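Local coordinates for protein APL1 (Anopheles gambiae, PDB 3O6N) that probably regulates complement-like immunity in the mosquito as part of a heterodimeric complex with the leucine-rich repeat protein LRIM1, at residues R69-N75 against T94-Y99; F89-H93 against V112-V116; Q7-K11 against V35-F39; T56-A62 against L79-D85; Q314-D318 against L333-T337. All coordinates share one frame; numbering follows the deposited sequence. Where two conformers were deposited one is given.

Contact 1 of 5, residues R69-N75 against T94-Y99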
# COMPACT_ATOMS: atom_id res chain seq x y z
N ARG A 69 9.56 30.08 -18.32
CA ARG A 69 8.12 29.98 -18.55
C ARG A 69 7.71 28.86 -19.51
O ARG A 69 6.57 28.81 -19.96
CB ARG A 69 7.56 31.31 -19.05
CG ARG A 69 7.84 32.48 -18.11
CD ARG A 69 7.07 33.72 -18.54
NE ARG A 69 7.33 34.85 -17.66
CZ ARG A 69 6.88 36.08 -17.89
NH1 ARG A 69 6.14 36.33 -18.96
NH2 ARG A 69 7.17 37.06 -17.04
N GLN A 70 8.65 27.97 -19.83
CA GLN A 70 8.35 26.86 -20.73
C GLN A 70 8.69 25.52 -20.08
O GLN A 70 8.89 24.52 -20.78
CB GLN A 70 9.11 27.03 -22.05
CG GLN A 70 8.76 28.32 -22.78
CD GLN A 70 9.71 28.64 -23.91
OE1 GLN A 70 10.08 27.76 -24.69
NE2 GLN A 70 10.13 29.89 -24.00
N VAL A 71 8.75 25.50 -18.76
CA VAL A 71 9.08 24.28 -18.03
C VAL A 71 7.95 23.26 -18.11
O VAL A 71 6.78 23.60 -17.91
CB VAL A 71 9.38 24.58 -16.54
CG1 VAL A 71 9.71 23.29 -15.79
CG2 VAL A 71 10.53 25.58 -16.42
N GLU A 72 8.29 22.02 -18.42
CA GLU A 72 7.31 20.95 -18.51
C GLU A 72 7.47 19.99 -17.34
O GLU A 72 6.49 19.46 -16.81
CB GLU A 72 7.44 20.20 -19.84
CG GLU A 72 7.18 21.07 -21.05
CD GLU A 72 7.26 20.30 -22.35
OE1 GLU A 72 7.75 19.15 -22.34
OE2 GLU A 72 6.82 20.84 -23.39
N LEU A 73 8.72 19.77 -16.94
CA LEU A 73 9.03 18.93 -15.78
C LEU A 73 9.89 19.71 -14.80
O LEU A 73 11.02 20.08 -15.11
CB LEU A 73 9.74 17.65 -16.22
CG LEU A 73 9.92 16.54 -15.18
CD1 LEU A 73 10.24 15.22 -15.87
CD2 LEU A 73 10.98 16.89 -14.15
N LEU A 74 9.35 19.96 -13.61
CA LEU A 74 10.07 20.70 -12.59
C LEU A 74 10.37 19.81 -11.39
O LEU A 74 9.47 19.34 -10.70
CB LEU A 74 9.27 21.93 -12.16
CG LEU A 74 9.88 22.82 -11.07
CD1 LEU A 74 11.20 23.41 -11.54
CD2 LEU A 74 8.91 23.92 -10.68
N ASN A 75 11.66 19.58 -11.15
CA ASN A 75 12.08 18.73 -10.04
C ASN A 75 12.61 19.57 -8.88
O ASN A 75 13.74 20.04 -8.90
CB ASN A 75 13.15 17.74 -10.52
CG ASN A 75 13.48 16.70 -9.47
OD1 ASN A 75 13.19 16.88 -8.29
ND2 ASN A 75 14.08 15.60 -9.90
N THR A 94 2.77 25.75 -18.46
CA THR A 94 3.26 24.66 -19.29
C THR A 94 3.68 23.41 -18.50
O THR A 94 3.98 22.37 -19.08
CB THR A 94 4.45 25.11 -20.16
OG1 THR A 94 5.52 25.57 -19.31
CG2 THR A 94 4.04 26.23 -21.11
N ILE A 95 3.71 23.52 -17.17
CA ILE A 95 4.17 22.40 -16.34
C ILE A 95 3.24 21.19 -16.40
O ILE A 95 2.02 21.31 -16.26
CB ILE A 95 4.42 22.83 -14.87
CG1 ILE A 95 5.61 23.79 -14.81
CG2 ILE A 95 4.69 21.60 -13.99
CD1 ILE A 95 5.91 24.31 -13.43
N GLN A 96 3.83 20.02 -16.63
CA GLN A 96 3.08 18.77 -16.73
C GLN A 96 3.39 17.86 -15.54
O GLN A 96 2.52 17.13 -15.06
CB GLN A 96 3.42 18.04 -18.03
CG GLN A 96 3.01 18.79 -19.28
CD GLN A 96 3.27 17.99 -20.55
OE1 GLN A 96 3.14 16.76 -20.56
NE2 GLN A 96 3.64 18.67 -21.62
N LYS A 97 4.64 17.90 -15.09
CA LYS A 97 5.06 17.06 -13.97
C LYS A 97 5.79 17.90 -12.93
O LYS A 97 6.79 18.55 -13.25
CB LYS A 97 5.93 15.90 -14.46
CG LYS A 97 5.23 14.97 -15.43
CD LYS A 97 6.16 13.89 -15.94
CE LYS A 97 5.44 12.96 -16.91
NZ LYS A 97 4.85 13.72 -18.05
N LEU A 98 5.29 17.88 -11.70
CA LEU A 98 5.83 18.72 -10.64
C LEU A 98 6.23 17.87 -9.44
O LEU A 98 5.39 17.20 -8.83
CB LEU A 98 4.81 19.77 -10.21
CG LEU A 98 5.22 20.73 -9.09
CD1 LEU A 98 6.52 21.44 -9.43
CD2 LEU A 98 4.12 21.75 -8.83
N TYR A 99 7.51 17.89 -9.10
CA TYR A 99 8.01 17.11 -7.99
C TYR A 99 8.48 18.02 -6.86
O TYR A 99 9.41 18.81 -7.04
CB TYR A 99 9.14 16.19 -8.45
CG TYR A 99 8.73 15.27 -9.58
CD1 TYR A 99 8.13 14.04 -9.31
CD2 TYR A 99 8.93 15.63 -10.90
CE1 TYR A 99 7.75 13.20 -10.34
CE2 TYR A 99 8.55 14.79 -11.93
CZ TYR A 99 7.96 13.58 -11.65
OH TYR A 99 7.58 12.75 -12.67
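Leu74 and Leu98 form the apolar centre. The parallel register of strands 73-75 and 97-99 puts both on one face, and their shared torsion, CG anti to the backbone N (chi1 179° in Leu74), makes the two side chains run alongside each other, with Leu74 CD2 3.7 Å from Leu98 CD1. Ile95 joins them, its CD1 lying 4.1 Å from Leu74 CD2, and its CG1 touches Val71 CB. On the other face Leu73 meets the edge of the Tyr99 ring, where Leu73 CD2 comes within 3.9 Å of Tyr99 CE2.

Between the faces runs the backbone ladder. Leu74 N donates to Lys97 O, and Leu74 O accepts from Tyr99 N at 2.9 Å. Glu72 O takes two N-H groups, from Gln96 N at 2.7 Å and from Lys97 N at 3.0 Å, so one carbonyl ties down two successive residues. Farther out, Thr94 OG1 donates to Val71 O at 2.7 Å, approaching from above the carbonyl plane. At the polar edge Glu72 and Gln96 lie alongside each other, carboxylate and amide planes 39° apart.

The strands' N-to-C directions differ by only 3°. Leu73 bridges Lys97, Leu74 Leu98 and Asn75 Tyr99, 24 residues apart each time, the equivalent-position stacking of successive turns in a leucine-rich repeat solenoid.

Contact 2 of 5, residues F89-H93 against V112-V116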
# COMPACT_ATOMS: atom_id res chain seq x y z
N PHE A 89 3.90 29.88 -8.74
CA PHE A 89 3.43 29.16 -9.92
C PHE A 89 2.47 29.97 -10.79
O PHE A 89 1.61 29.40 -11.48
CB PHE A 89 2.79 27.82 -9.51
CG PHE A 89 3.77 26.84 -8.94
CD1 PHE A 89 4.41 25.92 -9.76
CD2 PHE A 89 4.07 26.84 -7.59
CE1 PHE A 89 5.32 25.01 -9.24
CE2 PHE A 89 4.98 25.93 -7.06
CZ PHE A 89 5.60 25.02 -7.89
N ALA A 90 2.64 31.29 -10.79
CA ALA A 90 1.81 32.17 -11.60
C ALA A 90 2.01 31.93 -13.10
O ALA A 90 1.05 31.91 -13.87
CB ALA A 90 2.09 33.63 -11.25
N TYR A 91 3.26 31.74 -13.51
CA TYR A 91 3.59 31.50 -14.91
C TYR A 91 3.97 30.04 -15.16
O TYR A 91 4.91 29.76 -15.90
CB TYR A 91 4.75 32.40 -15.36
CG TYR A 91 4.42 33.87 -15.38
CD1 TYR A 91 4.08 34.51 -16.56
CD2 TYR A 91 4.46 34.63 -14.21
CE1 TYR A 91 3.79 35.87 -16.59
CE2 TYR A 91 4.17 35.98 -14.23
CZ TYR A 91 3.84 36.59 -15.42
OH TYR A 91 3.54 37.94 -15.44
N ALA A 92 3.23 29.11 -14.56
CA ALA A 92 3.57 27.70 -14.65
C ALA A 92 2.67 26.95 -15.63
O ALA A 92 2.56 25.73 -15.55
CB ALA A 92 3.52 27.06 -13.27
N HIS A 93 2.05 27.68 -16.54
CA HIS A 93 1.03 27.14 -17.44
C HIS A 93 1.46 25.91 -18.26
O HIS A 93 0.62 25.14 -18.71
CB HIS A 93 0.52 28.23 -18.39
CG HIS A 93 -0.12 29.39 -17.69
ND1 HIS A 93 -1.37 29.31 -17.12
CD2 HIS A 93 0.32 30.65 -17.47
CE1 HIS A 93 -1.67 30.48 -16.57
NE2 HIS A 93 -0.66 31.30 -16.77
N VAL A 112 -2.32 27.86 -5.47
CA VAL A 112 -1.02 27.49 -6.00
C VAL A 112 -1.11 26.71 -7.31
O VAL A 112 -0.23 26.83 -8.16
CB VAL A 112 -0.19 26.69 -4.96
CG1 VAL A 112 -0.75 25.28 -4.80
CG2 VAL A 112 1.27 26.65 -5.38
N PHE A 113 -2.17 25.92 -7.48
CA PHE A 113 -2.31 25.12 -8.69
C PHE A 113 -3.45 25.64 -9.57
O PHE A 113 -4.12 24.88 -10.26
CB PHE A 113 -2.54 23.65 -8.34
CG PHE A 113 -1.43 23.04 -7.53
CD1 PHE A 113 -0.10 23.32 -7.84
CD2 PHE A 113 -1.70 22.22 -6.45
CE1 PHE A 113 0.93 22.77 -7.09
CE2 PHE A 113 -0.68 21.67 -5.70
CZ PHE A 113 0.64 21.95 -6.03
N GLN A 114 -3.65 26.96 -9.53
CA GLN A 114 -4.70 27.59 -10.31
C GLN A 114 -4.29 27.75 -11.77
O GLN A 114 -5.14 27.79 -12.67
CB GLN A 114 -5.05 28.96 -9.72
CG GLN A 114 -6.25 29.63 -10.37
CD GLN A 114 -6.49 31.03 -9.84
OE1 GLN A 114 -5.56 31.70 -9.38
NE2 GLN A 114 -7.74 31.48 -9.90
N ASN A 115 -2.98 27.84 -12.01
CA ASN A 115 -2.47 28.06 -13.36
C ASN A 115 -1.57 26.93 -13.89
O ASN A 115 -0.62 27.20 -14.62
CB ASN A 115 -1.72 29.39 -13.43
CG ASN A 115 -2.63 30.58 -13.26
OD1 ASN A 115 -3.85 30.48 -13.46
ND2 ASN A 115 -2.06 31.72 -12.89
N VAL A 116 -1.88 25.69 -13.51
CA VAL A 116 -1.19 24.53 -14.07
C VAL A 116 -2.19 23.54 -14.67
O VAL A 116 -2.31 22.40 -14.20
CB VAL A 116 -0.32 23.80 -13.01
CG1 VAL A 116 0.90 24.64 -12.67
CG2 VAL A 116 -1.14 23.50 -11.77
O HOH W 1 -0.59 27.78 -10.63
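Phe89 and Val112 belong to the buried, well-packed part of this contact: their side chains run side by side, and Phe89 CD2 lies 3.6 Å from Val112 CG2. A second buried apolar touch sits at the other end, where Ala92 CB is 3.6 Å from Val116 CG1. The Phe89 ring also reaches inward to Leu98 and Leu65. Phe89 and Phe113 are 24 residues apart, and both rings pack on Leu98, an arrangement consistent with the phenylalanine spine of leucine-rich repeat proteins, in which successive loops between strands each send an aromatic ring into the core. Phe89 to Ala92 forms a type I turn.

Polar contacts take over between the two loops. One water donates to Phe89 O at 2.9 Å and to Val112 O at 2.7 Å, and accepts from Asn115 N at 2.8 Å, so it joins both backbones where they do not meet directly. The solvent side carries one direct bond: Asn115 ND2 gives a fairly long 3.3 Å contact to Ala90 O, bent to 143° but lying in the carbonyl plane on a lone pair. The His93 ring, though exposed, still lies close along the Asn115 side chain there, ring and amide planes 33° apart, with His93 CE1 3.3 Å from Asn115 CB.

Contact 3 of 5, residues Q7-K11 against V35-F39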
# COMPACT_ATOMS: atom_id res chain seq x y z
N GLN A 7 23.09 40.02 -5.14
CA GLN A 7 22.16 39.66 -6.20
C GLN A 7 22.72 38.57 -7.11
O GLN A 7 23.06 38.84 -8.26
CB GLN A 7 21.78 40.89 -7.03
CG GLN A 7 20.78 41.81 -6.36
CD GLN A 7 20.12 42.77 -7.33
OE1 GLN A 7 20.55 42.90 -8.48
NE2 GLN A 7 19.07 43.43 -6.88
N PRO A 8 22.82 37.34 -6.58
CA PRO A 8 23.33 36.19 -7.32
C PRO A 8 22.51 35.89 -8.56
O PRO A 8 21.30 36.13 -8.60
CB PRO A 8 23.17 35.03 -6.32
CG PRO A 8 23.10 35.68 -4.99
CD PRO A 8 22.41 36.98 -5.21
N GLU A 9 23.17 35.34 -9.58
CA GLU A 9 22.52 34.96 -10.82
C GLU A 9 22.83 33.50 -11.11
O GLU A 9 23.97 33.16 -11.43
CB GLU A 9 23.00 35.87 -11.95
CG GLU A 9 22.51 35.48 -13.33
CD GLU A 9 22.93 36.48 -14.39
OE1 GLU A 9 23.98 36.28 -15.03
OE2 GLU A 9 22.20 37.47 -14.59
N TYR A 10 21.83 32.65 -11.00
CA TYR A 10 22.02 31.22 -11.22
C TYR A 10 21.64 30.81 -12.64
O TYR A 10 20.51 31.05 -13.08
CB TYR A 10 21.22 30.42 -10.19
CG TYR A 10 21.53 30.79 -8.75
CD1 TYR A 10 22.76 30.48 -8.18
CD2 TYR A 10 20.59 31.44 -7.96
CE1 TYR A 10 23.05 30.81 -6.87
CE2 TYR A 10 20.87 31.78 -6.65
CZ TYR A 10 22.10 31.47 -6.11
OH TYR A 10 22.37 31.80 -4.81
N LYS A 11 22.58 30.19 -13.34
CA LYS A 11 22.38 29.79 -14.73
C LYS A 11 22.36 28.27 -14.84
O LYS A 11 22.90 27.57 -13.99
CB LYS A 11 23.51 30.33 -15.60
CG LYS A 11 23.62 31.85 -15.65
CD LYS A 11 22.59 32.45 -16.60
CE LYS A 11 22.92 33.90 -16.91
NZ LYS A 11 24.19 34.04 -17.67
N VAL A 35 16.34 37.04 -6.00
CA VAL A 35 17.50 36.47 -6.67
C VAL A 35 17.20 36.31 -8.16
O VAL A 35 16.05 36.46 -8.57
CB VAL A 35 17.88 35.11 -6.05
CG1 VAL A 35 19.09 34.51 -6.74
CG2 VAL A 35 18.16 35.26 -4.56
N TYR A 36 18.22 36.01 -8.96
CA TYR A 36 18.04 35.89 -10.41
C TYR A 36 18.29 34.48 -10.93
O TYR A 36 19.24 33.82 -10.53
CB TYR A 36 18.95 36.87 -11.14
CG TYR A 36 18.58 38.32 -10.93
CD1 TYR A 36 17.25 38.73 -10.97
CD2 TYR A 36 19.55 39.27 -10.68
CE1 TYR A 36 16.91 40.05 -10.78
CE2 TYR A 36 19.22 40.60 -10.49
CZ TYR A 36 17.90 40.98 -10.54
OH TYR A 36 17.56 42.30 -10.35
N PHE A 37 17.42 34.04 -11.84
CA PHE A 37 17.55 32.75 -12.50
C PHE A 37 17.67 32.94 -14.00
O PHE A 37 16.96 33.77 -14.58
CB PHE A 37 16.33 31.85 -12.19
CG PHE A 37 16.31 31.32 -10.79
CD1 PHE A 37 17.03 30.20 -10.45
CD2 PHE A 37 15.56 31.96 -9.81
CE1 PHE A 37 17.01 29.70 -9.16
CE2 PHE A 37 15.54 31.47 -8.52
CZ PHE A 37 16.26 30.34 -8.19
N GLY A 38 18.56 32.18 -14.63
CA GLY A 38 18.71 32.22 -16.08
C GLY A 38 19.13 33.57 -16.62
O GLY A 38 19.75 34.37 -15.92
N PHE A 39 18.79 33.82 -17.88
CA PHE A 39 19.09 35.10 -18.53
C PHE A 39 17.96 36.10 -18.31
O PHE A 39 16.80 35.73 -18.17
CB PHE A 39 19.30 34.90 -20.03
CG PHE A 39 20.54 34.12 -20.36
CD1 PHE A 39 21.76 34.76 -20.49
CD2 PHE A 39 20.49 32.75 -20.56
CE1 PHE A 39 22.91 34.05 -20.80
CE2 PHE A 39 21.63 32.03 -20.86
CZ PHE A 39 22.84 32.69 -20.98
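Tyr10 turns its ring with CG opposite its own carbonyl carbon (chi1 -55°), and this lays CE2 against Val35 CG1 at 3.3 Å. Farther along, Lys11 bends twice, at chi2 (-79°) and at chi4 (65°). The bends fold the chain back over Gly38 O, which lies 3.4 Å from Lys11 CE, and put the ammonium by the Phe39 ring. Lys11 CE sits over one face of that ring, in a CH-pi contact, while NZ makes an off-centre cation-pi contact 4.0 Å from the Phe39 ring centroid. The same Lys11 NZ forms a salt bridge with Glu9 OE1 at 3.5 Å, so the charge has two partners.

Strands 9-10 and 36-37 run parallel as a separate two-stranded piece at the N-terminal end of the leucine-rich repeat solenoid, near the Cys12-Cys21 disulfide, as in an N-terminal cap. Three backbone bonds stitch it: Tyr36 N to Pro8 O at 3.1 Å, Tyr10 N to Tyr36 O at 2.9 Å and Gly38 N to Tyr10 O at 2.7 Å. The Tyr10 and Phe37 rings meet obliquely on one face, where Phe37 also meets Phe23 edge-to-face. On the other, Glu9 and Tyr36 lie next to each other.

Contact 4 of 5, residues T56-A62 against L79-D85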
# COMPACT_ATOMS: atom_id res chain seq x y z
N THR A 56 19.82 24.55 -2.08
CA THR A 56 18.80 24.72 -1.05
C THR A 56 17.98 25.97 -1.33
O THR A 56 18.52 27.04 -1.64
CB THR A 56 19.42 24.83 0.36
OG1 THR A 56 20.18 26.04 0.45
CG2 THR A 56 20.32 23.65 0.65
N MET A 57 16.66 25.84 -1.25
CA MET A 57 15.76 26.98 -1.38
C MET A 57 14.70 26.90 -0.30
O MET A 57 13.64 26.31 -0.49
CB MET A 57 15.09 26.99 -2.76
CG MET A 57 16.05 27.24 -3.92
SD MET A 57 15.17 27.64 -5.45
CE MET A 57 14.40 26.07 -5.83
N ARG A 58 15.00 27.49 0.86
CA ARG A 58 14.11 27.37 2.01
C ARG A 58 12.75 28.02 1.74
O ARG A 58 11.73 27.61 2.31
CB ARG A 58 14.79 27.91 3.27
CG ARG A 58 16.19 27.33 3.45
CD ARG A 58 16.67 27.32 4.90
NE ARG A 58 18.07 26.91 4.99
CZ ARG A 58 18.50 25.66 5.09
NH1 ARG A 58 17.63 24.65 5.12
NH2 ARG A 58 19.80 25.40 5.17
N LYS A 59 12.74 29.02 0.87
CA LYS A 59 11.50 29.53 0.31
C LYS A 59 11.59 29.49 -1.21
O LYS A 59 12.55 30.00 -1.78
CB LYS A 59 11.22 30.96 0.80
CG LYS A 59 10.00 31.59 0.14
CD LYS A 59 9.65 32.94 0.77
CE LYS A 59 8.40 33.52 0.13
NZ LYS A 59 7.93 34.76 0.82
N LEU A 60 10.61 28.87 -1.85
CA LEU A 60 10.57 28.82 -3.31
C LEU A 60 10.13 30.17 -3.86
O LEU A 60 9.01 30.60 -3.62
CB LEU A 60 9.62 27.72 -3.77
CG LEU A 60 9.57 27.48 -5.28
CD1 LEU A 60 10.89 26.90 -5.79
CD2 LEU A 60 8.41 26.56 -5.63
N PRO A 61 11.02 30.84 -4.61
CA PRO A 61 10.76 32.20 -5.11
C PRO A 61 9.98 32.22 -6.42
O PRO A 61 10.07 31.28 -7.21
CB PRO A 61 12.17 32.75 -5.35
CG PRO A 61 12.96 31.54 -5.75
CD PRO A 61 12.37 30.37 -4.98
N ALA A 62 9.23 33.30 -6.65
CA ALA A 62 8.52 33.49 -7.91
C ALA A 62 9.49 33.69 -9.07
O ALA A 62 9.15 33.45 -10.23
CB ALA A 62 7.56 34.67 -7.80
N LEU A 79 14.95 20.00 -1.76
CA LEU A 79 15.58 21.32 -1.84
C LEU A 79 15.48 22.03 -0.50
O LEU A 79 15.79 23.22 -0.40
CB LEU A 79 14.91 22.16 -2.93
CG LEU A 79 15.52 22.12 -4.34
CD1 LEU A 79 15.86 20.71 -4.77
CD2 LEU A 79 14.58 22.77 -5.33
N GLN A 80 15.04 21.31 0.52
CA GLN A 80 14.85 21.87 1.86
C GLN A 80 13.88 23.06 1.86
O GLN A 80 14.08 24.04 2.57
CB GLN A 80 16.20 22.24 2.47
CG GLN A 80 17.15 21.05 2.56
CD GLN A 80 18.50 21.38 3.17
OE1 GLN A 80 18.57 21.96 4.26
NE2 GLN A 80 19.57 21.02 2.48
N ILE A 81 12.83 22.95 1.05
CA ILE A 81 11.82 24.00 0.95
C ILE A 81 10.88 23.97 2.14
O ILE A 81 10.31 22.92 2.46
CB ILE A 81 10.97 23.83 -0.33
CG1 ILE A 81 11.87 23.77 -1.57
CG2 ILE A 81 9.94 24.96 -0.46
CD1 ILE A 81 11.12 23.59 -2.86
N GLU A 82 10.70 25.11 2.79
CA GLU A 82 9.79 25.22 3.92
C GLU A 82 8.52 25.99 3.56
O GLU A 82 7.47 25.77 4.15
CB GLU A 82 10.47 25.89 5.10
CG GLU A 82 11.66 25.12 5.63
CD GLU A 82 12.38 25.85 6.74
OE1 GLU A 82 11.70 26.33 7.68
OE2 GLU A 82 13.62 25.96 6.67
N GLU A 83 8.64 26.89 2.59
CA GLU A 83 7.50 27.70 2.17
C GLU A 83 7.54 27.96 0.66
O GLU A 83 8.61 28.03 0.06
CB GLU A 83 7.46 29.02 2.93
CG GLU A 83 6.32 29.94 2.51
CD GLU A 83 6.25 31.21 3.34
OE1 GLU A 83 6.74 31.20 4.49
OE2 GLU A 83 5.70 32.22 2.84
N ILE A 84 6.35 28.09 0.07
CA ILE A 84 6.22 28.40 -1.34
C ILE A 84 5.68 29.81 -1.49
O ILE A 84 4.63 30.12 -0.93
CB ILE A 84 5.22 27.45 -2.02
CG1 ILE A 84 5.69 26.00 -1.94
CG2 ILE A 84 4.97 27.87 -3.47
CD1 ILE A 84 4.65 25.00 -2.43
N ASP A 85 6.38 30.67 -2.22
CA ASP A 85 5.88 32.03 -2.44
C ASP A 85 4.50 31.95 -3.07
O ASP A 85 4.25 31.12 -3.94
CB ASP A 85 6.82 32.82 -3.34
CG ASP A 85 6.38 34.27 -3.51
OD1 ASP A 85 6.72 35.10 -2.64
OD2 ASP A 85 5.68 34.57 -4.50
O HOH W 2 14.82 24.10 5.13
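Arg58 and Gln80 lie side by side and point the same way, but their flat ends are turned 66° apart. Arg58 NH1 donates to Gln80 OE1 at 3.0 Å, reaching the oxygen from above its carbonyl plane rather than on a lone pair. Glu82 also runs alongside Arg58, and its OE2 is linked to NH1 through a water that lies in the guanidinium plane, 2.9 Å from Arg58 NH1; the water also donates to Gln80 O.

Lys59 is fully extended, CG anti to the backbone N (chi1 174°), and reaches across Asp85, with NZ 3.7 Å from Asp85 OD1 in a long salt bridge. Its other long ion pair, to Glu83, is doubtful because that side chain was modelled in two conformers. Asp85 OD2 is held by Tyr87 N.

On the buried side Met57 and Leu79 point the same way, and Met57 CE is pressed to 3.3 Å from Leu79 CD2. Leu60 packs more loosely on Ile81 and Ile84. Arg58 O accepts both Glu82 N at 2.7 Å and Glu83 N at 3.2 Å, while Leu60 N and O bond to Glu83 O and Asp85 N.

Asn103 OD1 accepts from both Leu79 N and Ile81 N, consistent with the asparagine ladder. Lys59 with Glu83 and Leu60 with Ile84 are parallel-bridged pairs 24 residues apart, as in consecutive turns of a leucine-rich repeat solenoid.

Contact 5 of 5, residues Q314-D318 against L333-T337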
# COMPACT_ATOMS: atom_id res chain seq x y z
N GLN A 314 -7.70 -31.31 4.24
CA GLN A 314 -6.77 -32.02 3.36
C GLN A 314 -6.87 -31.67 1.87
O GLN A 314 -5.85 -31.41 1.24
CB GLN A 314 -6.90 -33.53 3.55
CG GLN A 314 -5.93 -34.33 2.69
CD GLN A 314 -5.97 -35.81 2.98
OE1 GLN A 314 -6.69 -36.27 3.87
NE2 GLN A 314 -5.19 -36.58 2.23
N PRO A 315 -8.09 -31.69 1.31
CA PRO A 315 -8.22 -31.42 -0.13
C PRO A 315 -7.70 -30.03 -0.52
O PRO A 315 -7.20 -29.87 -1.64
CB PRO A 315 -9.73 -31.53 -0.39
CG PRO A 315 -10.37 -31.44 0.97
CD PRO A 315 -9.38 -32.05 1.91
N GLN A 316 -7.82 -29.06 0.37
CA GLN A 316 -7.27 -27.73 0.11
C GLN A 316 -5.75 -27.75 0.26
O GLN A 316 -5.03 -27.23 -0.59
CB GLN A 316 -7.88 -26.69 1.06
CG GLN A 316 -7.35 -25.28 0.85
CD GLN A 316 -7.78 -24.69 -0.49
OE1 GLN A 316 -8.79 -24.01 -0.58
NE2 GLN A 316 -7.00 -24.96 -1.53
N PHE A 317 -5.27 -28.36 1.34
CA PHE A 317 -3.84 -28.43 1.63
C PHE A 317 -3.06 -29.18 0.54
O PHE A 317 -1.94 -28.81 0.21
CB PHE A 317 -3.59 -29.12 2.97
CG PHE A 317 -4.13 -28.37 4.16
CD1 PHE A 317 -4.36 -27.01 4.10
CD2 PHE A 317 -4.39 -29.04 5.35
CE1 PHE A 317 -4.86 -26.33 5.21
CE2 PHE A 317 -4.88 -28.37 6.45
CZ PHE A 317 -5.11 -27.00 6.38
N ASP A 318 -3.67 -30.24 0.01
CA ASP A 318 -3.02 -31.11 -0.98
C ASP A 318 -2.59 -30.37 -2.24
O ASP A 318 -1.68 -30.82 -2.94
CB ASP A 318 -3.95 -32.25 -1.38
CG ASP A 318 -3.91 -33.42 -0.41
OD1 ASP A 318 -2.94 -33.54 0.37
OD2 ASP A 318 -4.85 -34.24 -0.44
N LEU A 333 -2.68 -33.54 11.14
CA LEU A 333 -2.59 -33.06 9.77
C LEU A 333 -2.44 -34.26 8.85
O LEU A 333 -1.63 -35.15 9.11
CB LEU A 333 -1.39 -32.12 9.61
CG LEU A 333 -1.18 -31.55 8.20
CD1 LEU A 333 -2.34 -30.64 7.81
CD2 LEU A 333 0.16 -30.82 8.09
N LYS A 334 -3.24 -34.29 7.79
CA LYS A 334 -3.17 -35.37 6.81
C LYS A 334 -2.87 -34.83 5.42
O LYS A 334 -3.47 -33.85 4.99
CB LYS A 334 -4.49 -36.15 6.77
CG LYS A 334 -4.74 -37.06 7.95
CD LYS A 334 -6.06 -37.80 7.77
CE LYS A 334 -6.32 -38.77 8.91
NZ LYS A 334 -7.63 -39.45 8.74
N LEU A 335 -1.94 -35.47 4.73
CA LEU A 335 -1.61 -35.11 3.36
C LEU A 335 -1.66 -36.36 2.48
O LEU A 335 -1.29 -37.45 2.92
CB LEU A 335 -0.23 -34.47 3.27
CG LEU A 335 0.00 -33.11 3.93
CD1 LEU A 335 1.46 -32.70 3.80
CD2 LEU A 335 -0.90 -32.04 3.32
N SER A 336 -2.11 -36.20 1.24
CA SER A 336 -2.12 -37.29 0.28
C SER A 336 -0.70 -37.55 -0.22
O SER A 336 0.16 -36.68 -0.14
CB SER A 336 -3.03 -36.96 -0.90
OG SER A 336 -4.37 -36.81 -0.48
N THR A 337 -0.48 -38.75 -0.77
CA THR A 337 0.82 -39.12 -1.29
C THR A 337 1.27 -38.16 -2.38
O THR A 337 2.47 -37.93 -2.57
CB THR A 337 0.80 -40.55 -1.86
OG1 THR A 337 0.26 -41.45 -0.88
CG2 THR A 337 2.21 -41.01 -2.23
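Asp318 grips Ser336 with both carboxylate oxygens. Ser336 N gives a nearly straight bond to Asp318 OD1 (2.9 Å, 174° at the hydrogen), met on the syn side. Ser336 OG donates to Asp318 OD2 at 2.6 Å from above the carboxylate plane. The serine thus uses its backbone N-H and its hydroxyl on one side chain, which limits rotation of the carboxylate.

The hydroxyl is also an acceptor. Gln314 NE2 approaches Ser336 OG at 2.8 Å, but the angle at the hydrogen is only 127°, so the bond is weak. Gln314 stretches there with CG anti to the backbone N (chi1 -179°), its CG passing 3.4 Å from Lys334 O. Asp318 N donates to Gln314 O at 2.8 Å. Other polar atoms find partners outside the two segments: Asp318 O accepts from Thr340 OG1, and Leu333 N donates to Ser355 OG.

Beside these polar groups, Phe317 CD2 packs 3.6 Å from Leu333 CD1, and Phe317 CB touches Leu335 CD2 at 4.0 Å. Both leucines also rest on Leu359 of helix 353-359, which begins at the disulfide-bonded Cys353. Segment 333-337 thus has helix 314-317 and helix 353-359 as neighbours, an arrangement consistent with a disulfide-stabilised cap closing the C-terminal end of a leucine-rich repeat domain.

How the contacts relate
From the N terminus, contact 3 closes first, joining residues 7-11 to 35-39 at the capping end. Contact 4 then opens at 56 and closes at 85, while contact 1 opens at 69 inside it and closes at 99, so the two cross; contact 1 in turn crosses contact 2, which opens at 89, after contact 4 has closed. These four build one continuous end of the solenoid: Phe37 of contact 3 packs on Met57 and Pro61 of contact 4, and Phe89 of contact 2 touches Leu60, Ile84 and Leu98. Contact 5 is separate, at the C-terminal end, with nearest atoms about 42 Å from contact 1.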